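Local coordinates for protein RTX toxin RtxA (Vibrio vulnificus MO6-24/O, PDB 6IMP) that forms an alpha/beta hydrolase domain of a MARTX virulence toxin and probably cleaves a substrate with a serine-type active site, at residues 22-27 / 138-143; 145-150 / 234-239; 283-288 / 295-300. All coordinates share one frame; numbering follows the deposited sequence.

Segments of all three contacts reach toward the probable active site of an alpha/beta hydrolase fold. Contacts 1 and 2 are neighbours, their centres about 20 Å apart: the loop 138-143 leads toward the helix start of 145-150, and Y138 CE2 packs on P145 CB at 4.3 Å. Contact 3 is on the other side of the chain's centre, about 32 Å from contact 1 and 26 Å from contact 2 between centres, with nearest atoms about 11 Å away in each case. The putative nucleophile elbow is their common neighbour: H288 of segment 283-288 is hydrogen-bonded to S178 OG, while Y138 of contact 1 and L150 of contact 2 touch M179.

Contact 1: residues 22-27 / 138-143; sequences PPRDKE and YGESDG
D142 reaches up to the chain at D25 with its carboxylate, CG lying beside its own backbone N (chi1 -72°), and the two oxygens have separate duties. OD1 accepts the backbone N of D25 at 2.8 Å, the N-H pointing almost straight down the C-O bond, while OD2 forms a salt bridge with R78 of strand 78-84. The D25 carboxylate stands near that of D142, crossing it at about a right angle as a side chain yet nearly parallel to it as a plane (12°). D25 OD2 is 3.5 Å from D142 OD1, a like-charge approach that R78 probably helps to offset. The next link is all backbone: G143 N donates to D25 O at 3.0 Å, so D25 is held by both its N and its O.

R24 meets the turn at E140. Its CB lies 3.5 Å from E140 O, and a bend at chi2 brings NH1 near E140 CG, which meets the guanidinium at its edge, in plane. The two charged planes are almost perpendicular (85°), and R24 NH1 stays 4.1 Å from E140 OE2, an attraction beyond salt-bridge range. R24 also lies against R48, which bonds G139 O and S141 O. Y138 to S141 make a type II' turn, closed by S141 N to Y138 O at 3.1 Å, with G139 supplying the positive phi of its second position. The N-terminal lead-in to helix 31-41 is thereby pinned to the loop after strand 129-133, which here reads RGYGES, an RGxGxS sequence familiar from many alpha/beta hydrolases.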
loop_
_atom_site.group_PDB
_atom_site.type_symbol
_atom_site.label_atom_id
_atom_site.label_comp_id
_atom_site.label_asym_id
_atom_site.label_seq_id
_atom_site.Cartn_x
_atom_site.Cartn_y
_atom_site.Cartn_z
ATOM N N PRO A 22 21.108 12.384 -6.569
ATOM C CA PRO A 22 20.991 11.438 -5.440
ATOM C C PRO A 22 21.599 12.009 -4.169
ATOM O O PRO A 22 21.715 13.221 -4.116
ATOM C CB PRO A 22 21.793 10.223 -5.907
ATOM C CG PRO A 22 21.937 10.385 -7.377
ATOM C CD PRO A 22 22.184 11.834 -7.497
ATOM N N PRO A 23 21.947 11.175 -3.108
ATOM C CA PRO A 23 21.186 9.947 -2.940
ATOM C C PRO A 23 20.369 10.013 -1.660
ATOM O O PRO A 23 20.481 10.969 -0.922
ATOM C CB PRO A 23 22.292 8.925 -2.855
ATOM C CG PRO A 23 23.286 9.570 -1.955
ATOM C CD PRO A 23 23.095 11.054 -2.102
ATOM N N ARG A 24 19.557 8.999 -1.407
ATOM C CA ARG A 24 18.406 9.179 -0.535
ATOM C C ARG A 24 18.773 9.362 0.922
ATOM O O ARG A 24 19.631 8.673 1.428
ATOM C CB ARG A 24 17.567 7.931 -0.627
ATOM C CG ARG A 24 18.273 6.726 -0.057
ATOM C CD ARG A 24 19.308 6.154 -1.013
ATOM N NE ARG A 24 19.978 4.977 -0.448
ATOM C CZ ARG A 24 19.774 3.721 -0.844
ATOM N NH1 ARG A 24 18.919 3.456 -1.818
ATOM N NH2 ARG A 24 20.428 2.727 -0.261
ATOM N N ASP A 25 18.075 10.258 1.605
ATOM C CA ASP A 25 18.398 10.634 2.986
ATOM C C ASP A 25 17.380 10.135 4.008
ATOM O O ASP A 25 16.260 9.749 3.667
ATOM C CB ASP A 25 18.636 12.151 3.127
ATOM C CG ASP A 25 17.354 12.970 3.077
ATOM O OD1 ASP A 25 16.510 12.832 3.989
ATOM O OD2 ASP A 25 17.222 13.806 2.157
ATOM N N LYS A 26 17.814 10.122 5.263
ATOM C CA LYS A 26 17.021 9.622 6.386
ATOM C C LYS A 26 17.477 10.333 7.663
ATOM O O LYS A 26 18.422 11.123 7.624
ATOM C CB LYS A 26 17.220 8.112 6.552
ATOM C CG LYS A 26 17.652 7.372 5.295
ATOM C CD LYS A 26 18.520 6.187 5.625
ATOM C CE LYS A 26 19.966 6.599 5.878
ATOM N NZ LYS A 26 20.383 6.422 7.299
ATOM N N GLU A 27 16.849 10.008 8.798
ATOM C CA GLU A 27 17.221 10.613 10.098
ATOM C C GLU A 27 17.458 9.599 11.208
ATOM O O GLU A 27 17.005 8.460 11.132
ATOM C CB GLU A 27 16.168 11.616 10.564
ATOM C CG GLU A 27 14.852 10.996 10.994
ATOM C CD GLU A 27 14.004 10.599 9.817
ATOM O OE1 GLU A 27 14.532 9.919 8.908
ATOM O OE2 GLU A 27 12.817 10.994 9.793
ATOM N N TYR A 138 11.263 4.091 2.462
ATOM C CA TYR A 138 11.215 2.781 1.855
ATOM C C TYR A 138 11.855 2.861 0.491
ATOM O O TYR A 138 11.692 3.856 -0.223
ATOM C CB TYR A 138 9.770 2.332 1.707
ATOM C CG TYR A 138 9.187 1.768 2.975
ATOM C CD1 TYR A 138 9.435 0.453 3.343
ATOM C CD2 TYR A 138 8.374 2.539 3.800
ATOM C CE1 TYR A 138 8.879 -0.088 4.486
ATOM C CE2 TYR A 138 7.815 2.006 4.953
ATOM C CZ TYR A 138 8.072 0.692 5.294
ATOM O OH TYR A 138 7.537 0.150 6.451
ATOM N N GLY A 139 12.550 1.786 0.124
ATOM C CA GLY A 139 13.346 1.729 -1.106
ATOM C C GLY A 139 14.319 2.886 -1.228
ATOM O O GLY A 139 15.239 3.024 -0.420
ATOM N N GLU A 140 14.103 3.727 -2.238
ATOM C CA GLU A 140 14.988 4.864 -2.520
ATOM C C GLU A 140 14.301 6.213 -2.231
ATOM O O GLU A 140 14.813 7.267 -2.598
ATOM C CB GLU A 140 15.481 4.804 -3.981
ATOM C CG GLU A 140 16.848 4.153 -4.177
ATOM C CD GLU A 140 17.410 4.367 -5.588
ATOM O OE1 GLU A 140 16.631 4.306 -6.567
ATOM O OE2 GLU A 140 18.635 4.597 -5.720
ATOM N N SER A 141 13.154 6.181 -1.560
ATOM C CA SER A 141 12.415 7.406 -1.266
ATOM C C SER A 141 13.008 8.069 -0.041
ATOM O O SER A 141 13.489 7.384 0.863
ATOM C CB SER A 141 10.931 7.099 -1.044
ATOM O OG SER A 141 10.332 6.606 -2.238
ATOM N N ASP A 142 12.974 9.398 -0.008
ATOM C CA ASP A 142 13.576 10.144 1.099
ATOM C C ASP A 142 12.697 10.120 2.314
ATOM O O ASP A 142 11.475 10.114 2.202
ATOM C CB ASP A 142 13.789 11.604 0.739
ATOM C CG ASP A 142 14.901 11.803 -0.238
ATOM O OD1 ASP A 142 16.021 11.286 -0.004
ATOM O OD2 ASP A 142 14.653 12.510 -1.236
ATOM N N GLY A 143 13.340 10.202 3.471
ATOM C CA GLY A 143 12.670 10.521 4.714
ATOM C C GLY A 143 12.482 9.311 5.589
ATOM O O GLY A 143 13.200 8.319 5.463
#

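Contact 2: residues 145-150 / 234-239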
loop_
_atom_site.group_PDB
_atom_site.type_symbol
_atom_site.label_atom_id
_atom_site.label_comp_id
_atom_site.label_asym_id
_atom_site.label_seq_id
_atom_site.Cartn_x
_atom_site.Cartn_y
_atom_site.Cartn_z
ATOM N N PRO A 145 9.491 6.938 7.972
ATOM C CA PRO A 145 8.089 6.619 7.947
ATOM C C PRO A 145 7.319 7.127 9.173
ATOM O O PRO A 145 7.896 7.285 10.253
ATOM C CB PRO A 145 8.089 5.088 7.877
ATOM C CG PRO A 145 9.352 4.692 8.573
ATOM C CD PRO A 145 10.334 5.747 8.183
ATOM N N SER A 146 6.019 7.364 8.968
ATOM C CA SER A 146 5.076 7.758 10.022
ATOM C C SER A 146 3.622 7.658 9.499
ATOM O O SER A 146 3.369 7.830 8.309
ATOM C CB SER A 146 5.343 9.188 10.444
ATOM O OG SER A 146 4.806 10.094 9.487
ATOM N N GLU A 147 2.669 7.412 10.395
ATOM C CA GLU A 147 1.279 7.233 9.983
ATOM C C GLU A 147 0.831 8.329 9.007
ATOM O O GLU A 147 0.315 8.046 7.927
ATOM C CB GLU A 147 0.328 7.172 11.189
ATOM C CG GLU A 147 -1.145 7.159 10.768
ATOM C CD GLU A 147 -2.083 6.591 11.812
ATOM O OE1 GLU A 147 -1.751 6.633 13.006
ATOM O OE2 GLU A 147 -3.171 6.105 11.437
ATOM N N LYS A 148 1.042 9.577 9.390
ATOM C CA LYS A 148 0.462 10.695 8.654
ATOM C C LYS A 148 1.299 11.031 7.416
ATOM O O LYS A 148 0.760 11.397 6.363
ATOM C CB LYS A 148 0.286 11.913 9.567
ATOM C CG LYS A 148 -1.169 12.215 9.925
ATOM C CD LYS A 148 -1.727 11.297 11.010
ATOM C CE LYS A 148 -3.251 11.218 10.945
ATOM N NZ LYS A 148 -3.858 10.719 12.212
ATOM N N GLY A 149 2.612 10.876 7.535
ATOM C CA GLY A 149 3.481 10.930 6.371
ATOM C C GLY A 149 3.084 9.964 5.255
ATOM O O GLY A 149 3.005 10.354 4.093
ATOM N N LEU A 150 2.823 8.706 5.604
ATOM C CA LEU A 150 2.513 7.690 4.600
ATOM C C LEU A 150 1.206 7.986 3.885
ATOM O O LEU A 150 1.090 7.764 2.677
ATOM C CB LEU A 150 2.468 6.305 5.234
ATOM C CG LEU A 150 3.753 5.831 5.927
ATOM C CD1 LEU A 150 3.678 4.343 6.231
ATOM C CD2 LEU A 150 4.984 6.117 5.094
ATOM N N ASN A 234 -3.223 2.144 19.463
ATOM C CA ASN A 234 -4.633 2.177 19.047
ATOM C C ASN A 234 -4.946 3.375 18.154
ATOM O O ASN A 234 -4.433 4.466 18.373
ATOM C CB ASN A 234 -5.548 2.231 20.286
ATOM C CG ASN A 234 -6.066 0.859 20.702
ATOM O OD1 ASN A 234 -5.290 -0.038 21.045
ATOM N ND2 ASN A 234 -7.390 0.699 20.695
ATOM N N GLY A 235 -5.791 3.161 17.149
ATOM C CA GLY A 235 -6.199 4.230 16.220
ATOM C C GLY A 235 -5.215 4.530 15.092
ATOM O O GLY A 235 -5.465 5.409 14.260
ATOM N N GLN A 236 -4.092 3.817 15.070
ATOM C CA GLN A 236 -3.120 3.944 13.994
ATOM C C GLN A 236 -3.335 2.873 12.919
ATOM O O GLN A 236 -3.395 1.661 13.210
ATOM C CB GLN A 236 -1.696 3.869 14.544
ATOM C CG GLN A 236 -1.411 4.915 15.609
ATOM C CD GLN A 236 0.028 5.411 15.607
ATOM O OE1 GLN A 236 0.666 5.471 16.655
ATOM N NE2 GLN A 236 0.529 5.815 14.436
ATOM N N PHE A 237 -3.453 3.332 11.673
ATOM C CA PHE A 237 -3.672 2.454 10.524
ATOM C C PHE A 237 -4.889 1.540 10.719
ATOM O O PHE A 237 -4.848 0.361 10.356
ATOM C CB PHE A 237 -2.435 1.584 10.249
ATOM C CG PHE A 237 -1.161 2.353 10.033
ATOM C CD1 PHE A 237 -0.892 2.953 8.808
ATOM C CD2 PHE A 237 -0.189 2.394 11.020
ATOM C CE1 PHE A 237 0.299 3.628 8.596
ATOM C CE2 PHE A 237 1.008 3.062 10.815
ATOM C CZ PHE A 237 1.258 3.671 9.596
ATOM N N SER A 238 -5.964 2.080 11.295
ATOM C CA SER A 238 -7.234 1.356 11.361
ATOM C C SER A 238 -7.980 1.512 10.032
ATOM O O SER A 238 -8.256 2.635 9.600
ATOM C CB SER A 238 -8.097 1.864 12.517
ATOM O OG SER A 238 -9.441 1.416 12.391
ATOM N N VAL A 239 -8.281 0.382 9.384
ATOM C CA VAL A 239 -9.026 0.381 8.107
ATOM C C VAL A 239 -10.404 1.018 8.292
ATOM O O VAL A 239 -10.818 1.871 7.506
ATOM C CB VAL A 239 -9.224 -1.055 7.560
ATOM C CG1 VAL A 239 -10.153 -1.059 6.351
ATOM C CG2 VAL A 239 -7.892 -1.682 7.195
#
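The F237 ring has the side chain of E147 over one face, with CG above it, while L150 CD1 comes in obliquely, 4.2 Å from F237 CE1. Ring atom F237 CZ also reaches in against the helix backbone, 3.6 Å from E147 CA. A second pair of flat groups lies next to it: the E147 carboxylate and the Q236 amide are almost parallel, 8° apart. E147 holds both of its neighbours across the contact. Its OE1 takes Q236 NE2 at 2.8 Å on the anti side, by a bent bond tilted out of both planes. OE2 accepts F237 N at 2.8 Å along a nearly straight N-H, but from above the carboxylate plane (57° out of it), and it is also bonded to Y151 OH one turn on. With CG anti to the backbone N (chi1 173°) and the chain extended, the side chain reaches from the first turn of the helix to the loop.

That turn has its own cap: S146, at the N-cap, accepts G149 N on its OG at 3.0 Å. The contact ties the start of helix 147-164 to the loop between helices 224-232 and 239-243. F237 also touches Y41 of helix 31-41, P182 of helix 180-192 and M210 of helix 210-216, while L150 touches Y41 and I183.

Contact 3: residues 283-288 / 295-300; sequences QTFYGH and MGQYAD
Y298 OH is gripped by two groups from strand 282-283 and the loop that follows it: E282 OE1 is hydrogen-bonded to it, and T284 OG1 donates a weak hydrogen bond to it at 3.1 Å. This is the end of the alpha/beta hydrolase fold, where the loop after the last strand, 282-283, turns into helix 291-302. The same loop carries H288, whose NE2 is hydrogen-bonded to S178 OG and whose side chain touches D257 and E259, consistent with the histidine of a Ser-His-acid triad. T284 and Y298 run side by side, pointing opposite ways, which also brings T284 OG1 near Y298 CE2.

The rings of Y286 and Y298 meet edge against edge, with Y286 CE2 4.0 Å from Y298 CE2. Each has a face covered by the residue before it: F285 CD1 lies over the rim of the Y286 ring, and Q297 CG over that of Y298. The Q297 side chain, CG anti to the backbone N (chi1 -169°) and extended, crosses Y286 obliquely and F285 at about a right angle. Its amide oxygen comes up against the outer ends of both rings, Q297 OE1 lying 3.3 Å from F285 CZ.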
loop_
_atom_site.group_PDB
_atom_site.type_symbol
_atom_site.label_atom_id
_atom_site.label_comp_id
_atom_site.label_asym_id
_atom_site.label_seq_id
_atom_site.Cartn_x
_atom_site.Cartn_y
_atom_site.Cartn_z
ATOM N N GLN A 283 -12.217 -15.024 2.342
ATOM C CA GLN A 283 -10.969 -15.585 2.843
ATOM C C GLN A 283 -10.341 -16.554 1.847
ATOM O O GLN A 283 -11.024 -17.282 1.130
ATOM C CB GLN A 283 -11.149 -16.270 4.193
ATOM C CG GLN A 283 -9.827 -16.531 4.902
ATOM C CD GLN A 283 -10.001 -17.002 6.317
ATOM O OE1 GLN A 283 -11.042 -17.549 6.684
ATOM N NE2 GLN A 283 -8.967 -16.823 7.122
ATOM N N THR A 284 -9.019 -16.579 1.879
ATOM C CA THR A 284 -8.171 -17.184 0.866
ATOM C C THR A 284 -7.448 -18.356 1.542
ATOM O O THR A 284 -7.345 -18.383 2.764
ATOM C CB THR A 284 -7.166 -16.103 0.389
ATOM O OG1 THR A 284 -7.753 -15.318 -0.653
ATOM C CG2 THR A 284 -5.950 -16.663 -0.108
ATOM N N PHE A 285 -6.944 -19.317 0.769
ATOM C CA PHE A 285 -6.095 -20.391 1.367
ATOM C C PHE A 285 -4.560 -20.166 1.316
ATOM O O PHE A 285 -3.756 -21.107 1.477
ATOM C CB PHE A 285 -6.510 -21.794 0.897
ATOM C CG PHE A 285 -6.630 -21.946 -0.584
ATOM C CD1 PHE A 285 -5.520 -22.253 -1.356
ATOM C CD2 PHE A 285 -7.873 -21.886 -1.193
ATOM C CE1 PHE A 285 -5.644 -22.447 -2.722
ATOM C CE2 PHE A 285 -8.007 -22.079 -2.553
ATOM C CZ PHE A 285 -6.894 -22.357 -3.322
ATOM N N TYR A 286 -4.185 -18.888 1.247
ATOM C CA TYR A 286 -2.825 -18.444 0.972
ATOM C C TYR A 286 -2.280 -17.740 2.201
ATOM O O TYR A 286 -3.019 -17.048 2.906
ATOM C CB TYR A 286 -2.802 -17.481 -0.212
ATOM C CG TYR A 286 -3.132 -18.141 -1.532
ATOM C CD1 TYR A 286 -2.375 -19.203 -1.999
ATOM C CD2 TYR A 286 -4.177 -17.682 -2.334
ATOM C CE1 TYR A 286 -2.660 -19.803 -3.217
ATOM C CE2 TYR A 286 -4.472 -18.278 -3.549
ATOM C CZ TYR A 286 -3.710 -19.334 -3.992
ATOM O OH TYR A 286 -3.997 -19.928 -5.203
ATOM N N GLY A 287 -0.989 -17.938 2.460
ATOM C CA GLY A 287 -0.281 -17.221 3.520
ATOM C C GLY A 287 -0.101 -15.750 3.175
ATOM O O GLY A 287 -0.315 -15.338 2.026
ATOM N N HIS A 288 0.304 -14.961 4.169
ATOM C CA HIS A 288 0.354 -13.496 4.035
ATOM C C HIS A 288 1.275 -12.987 2.911
ATOM O O HIS A 288 0.945 -12.013 2.238
ATOM C CB HIS A 288 0.750 -12.853 5.361
ATOM C CG HIS A 288 0.680 -11.356 5.350
ATOM N ND1 HIS A 288 -0.499 -10.661 5.529
ATOM C CD2 HIS A 288 1.644 -10.423 5.171
ATOM C CE1 HIS A 288 -0.252 -9.365 5.475
ATOM N NE2 HIS A 288 1.040 -9.194 5.258
ATOM N N MET A 295 -2.253 -13.660 -6.435
ATOM C CA MET A 295 -2.621 -12.842 -7.589
ATOM C C MET A 295 -3.027 -13.724 -8.778
ATOM O O MET A 295 -4.035 -13.446 -9.446
ATOM C CB MET A 295 -1.493 -11.872 -7.968
ATOM C CG MET A 295 -1.381 -10.651 -7.053
ATOM S SD MET A 295 -2.921 -9.732 -6.786
ATOM C CE MET A 295 -3.231 -9.065 -8.419
ATOM N N GLY A 296 -2.288 -14.817 -8.998
ATOM C CA GLY A 296 -2.655 -15.811 -10.016
ATOM C C GLY A 296 -4.136 -16.174 -9.972
ATOM O O GLY A 296 -4.870 -16.014 -10.966
ATOM N N GLN A 297 -4.586 -16.622 -8.799
ATOM C CA GLN A 297 -5.945 -17.104 -8.633
ATOM C C GLN A 297 -6.956 -15.976 -8.759
ATOM O O GLN A 297 -7.987 -16.132 -9.407
ATOM C CB GLN A 297 -6.115 -17.781 -7.281
ATOM C CG GLN A 297 -7.425 -18.536 -7.166
ATOM C CD GLN A 297 -7.744 -18.946 -5.746
ATOM O OE1 GLN A 297 -6.936 -19.589 -5.073
ATOM N NE2 GLN A 297 -8.933 -18.590 -5.286
ATOM N N TYR A 298 -6.664 -14.841 -8.133
ATOM C CA TYR A 298 -7.661 -13.782 -7.981
ATOM C C TYR A 298 -7.548 -12.643 -9.014
ATOM O O TYR A 298 -8.509 -11.890 -9.204
ATOM C CB TYR A 298 -7.628 -13.237 -6.553
ATOM C CG TYR A 298 -8.148 -14.214 -5.521
ATOM C CD1 TYR A 298 -9.508 -14.297 -5.232
ATOM C CD2 TYR A 298 -7.280 -15.050 -4.824
ATOM C CE1 TYR A 298 -9.987 -15.185 -4.275
ATOM C CE2 TYR A 298 -7.746 -15.938 -3.865
ATOM C CZ TYR A 298 -9.097 -16.002 -3.592
ATOM O OH TYR A 298 -9.542 -16.896 -2.647
ATOM N N ALA A 299 -6.423 -12.550 -9.723
ATOM C CA ALA A 299 -6.206 -11.444 -10.681
ATOM C C ALA A 299 -7.453 -11.094 -11.509
ATOM O O ALA A 299 -7.720 -9.914 -11.768
ATOM C CB ALA A 299 -5.039 -11.749 -11.612
ATOM N N ASP A 300 -8.194 -12.123 -11.931
ATOM C CA ASP A 300 -9.369 -11.936 -12.788
ATOM C C ASP A 300 -10.532 -11.313 -12.019
ATOM O O ASP A 300 -11.131 -10.336 -12.484
ATOM C CB ASP A 300 -9.791 -13.261 -13.456
ATOM C CG ASP A 300 -9.010 -13.551 -14.757
ATOM O OD1 ASP A 300 -8.517 -12.597 -15.399
ATOM O OD2 ASP A 300 -8.921 -14.732 -15.158
#